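Local coordinates for protein cytosol aminopeptidase (Coxiella burnetii, PDB 3IJ3) that probably acts as a manganese-dependent metalloaminopeptidase of the M17 family, removing residues from the N-terminal end of peptides, at residues 191-196 against 231-236. Residues are numbered along the deposited sequence; the frame is centred on the assembly and turned at random. Where two conformers were deposited one is given.
With SO4 (sulfate ion), chain G.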
# COMPACT_ATOMS: atom_id res chain seq x y z
N GLN A 191 25.58 -31.43 3.39
CA GLN A 191 26.84 -31.83 2.79
C GLN A 191 28.00 -30.93 3.24
O GLN A 191 29.12 -31.41 3.49
CB GLN A 191 26.72 -31.85 1.26
CG GLN A 191 28.01 -32.29 0.56
CD GLN A 191 28.52 -33.66 1.07
OE1 GLN A 191 29.65 -33.78 1.56
NE2 GLN A 191 27.65 -34.67 1.00
N ALA A 192 27.75 -29.63 3.33
CA ALA A 192 28.79 -28.70 3.77
C ALA A 192 29.25 -29.05 5.20
O ALA A 192 30.44 -29.04 5.51
CB ALA A 192 28.28 -27.23 3.69
N VAL A 193 28.29 -29.36 6.06
CA VAL A 193 28.60 -29.75 7.43
C VAL A 193 29.43 -31.04 7.45
O VAL A 193 30.41 -31.13 8.19
CB VAL A 193 27.34 -29.90 8.32
CG1 VAL A 193 27.74 -30.37 9.72
CG2 VAL A 193 26.53 -28.54 8.42
N LYS A 194 29.05 -32.03 6.64
CA LYS A 194 29.82 -33.27 6.59
C LYS A 194 31.23 -33.03 6.05
O LYS A 194 32.18 -33.71 6.46
CB LYS A 194 29.11 -34.37 5.78
CG LYS A 194 27.81 -34.83 6.40
CD LYS A 194 27.35 -36.18 5.85
CE LYS A 194 27.18 -36.19 4.36
NZ LYS A 194 26.74 -37.56 3.88
N HIS A 195 31.38 -32.09 5.12
CA HIS A 195 32.70 -31.79 4.59
C HIS A 195 33.59 -31.23 5.70
O HIS A 195 34.75 -31.61 5.82
CB HIS A 195 32.62 -30.80 3.41
CG HIS A 195 33.93 -30.58 2.72
ND1 HIS A 195 34.39 -31.41 1.72
CD2 HIS A 195 34.88 -29.63 2.89
CE1 HIS A 195 35.57 -30.97 1.30
NE2 HIS A 195 35.88 -29.89 1.99
N VAL A 196 33.05 -30.31 6.49
CA VAL A 196 33.80 -29.74 7.62
C VAL A 196 34.12 -30.82 8.66
O VAL A 196 35.24 -30.90 9.17
CB VAL A 196 33.02 -28.60 8.28
CG1 VAL A 196 33.69 -28.20 9.64
CG2 VAL A 196 32.87 -27.42 7.30
N LEU A 231 15.28 -31.17 7.16
CA LEU A 231 16.12 -32.08 7.94
C LEU A 231 16.75 -31.37 9.12
O LEU A 231 16.68 -30.14 9.22
CB LEU A 231 17.15 -32.72 7.03
CG LEU A 231 18.08 -31.82 6.23
CD1 LEU A 231 19.25 -31.47 7.13
CD2 LEU A 231 18.63 -32.44 4.96
N LEU A 232 17.31 -32.16 10.02
CA LEU A 232 18.06 -31.64 11.16
C LEU A 232 19.45 -32.23 11.09
O LEU A 232 19.62 -33.45 10.96
CB LEU A 232 17.40 -32.01 12.48
CG LEU A 232 18.17 -31.63 13.75
CD1 LEU A 232 18.30 -30.11 13.92
CD2 LEU A 232 17.49 -32.25 14.95
N ILE A 233 20.44 -31.36 11.10
CA ILE A 233 21.86 -31.76 11.11
C ILE A 233 22.34 -31.72 12.57
O ILE A 233 22.17 -30.70 13.23
CB ILE A 233 22.69 -30.76 10.28
CG1 ILE A 233 22.17 -30.69 8.86
CG2 ILE A 233 24.21 -31.13 10.29
CD1 ILE A 233 22.54 -29.38 8.14
N ASP A 234 23.01 -32.79 13.02
CA ASP A 234 23.49 -32.94 14.41
C ASP A 234 24.92 -33.45 14.39
O ASP A 234 25.16 -34.62 14.08
CB ASP A 234 22.55 -33.91 15.13
CG ASP A 234 22.81 -34.05 16.65
OD1 ASP A 234 23.74 -33.43 17.18
OD2 ASP A 234 22.03 -34.80 17.32
N LEU A 235 25.87 -32.55 14.63
CA LEU A 235 27.30 -32.88 14.65
C LEU A 235 27.84 -32.90 16.06
O LEU A 235 27.47 -32.04 16.89
CB LEU A 235 28.09 -31.87 13.79
CG LEU A 235 29.64 -31.89 13.81
CD1 LEU A 235 30.23 -31.22 12.56
CD2 LEU A 235 30.20 -31.20 15.08
N LYS A 236 28.73 -33.86 16.34
CA LYS A 236 29.39 -33.94 17.64
C LYS A 236 30.90 -34.15 17.48
O LYS A 236 31.35 -34.85 16.58
CB LYS A 236 28.82 -35.05 18.53
CG LYS A 236 27.43 -34.73 19.03
CD LYS A 236 26.87 -35.77 19.98
CE LYS A 236 25.62 -35.20 20.68
NZ LYS A 236 25.03 -36.13 21.69
S SO4 G . 26.76 -38.83 22.77
O1 SO4 G . 27.09 -39.22 21.40
O2 SO4 G . 27.65 -39.52 23.70
O3 SO4 G . 26.93 -37.40 22.92
O4 SO4 G . 25.38 -39.20 23.07
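Helix-on-sheet packing in the catalytic domain of an M17 aminopeptidase is represented here by one valine of helix 186-200, Val193, set against Ile233 and Leu235 of strand 231-237. Val193 and Ile233 meet tip to tip: the closest pair is Val193 CG1 and Ile233 CG2, at 3.7 Å, while Val193 CG2 lies 4.1 Å from Ile233 CD1, so both branches of the valine rest on the isoleucine. With Val193 CG1 anti to the backbone N (chi1 177°), that branch also reaches the second strand residue, 3.9 Å from Leu235 CD1, and the leucine comes in at a slant. The strand's two-residue repeat explains the pairing, since Ile233 and Leu235 both point at the helix whereas Asp234 between them points away, where it forms a salt bridge with Arg297. All three touching residues are buried, and no hydrogen bond joins the segments; the join is purely apolar. On the far side from the helix, Lys236 NZ donates to O3 of a sulfate at 2.6 Å; the ion, probably from the crystallisation liquor, is also bound by Lys203 and Arg295. Strand 231-237 runs between 203-208 and 295-305, antiparallel to both, and Ile233 also touches Ile206 of the former. Ala190 and Ala197 extend the helix's packing on Ile233 and Leu235, while Leu281 of helix 275-289 packs against Val193, so the valine meets that helix as well as the strand.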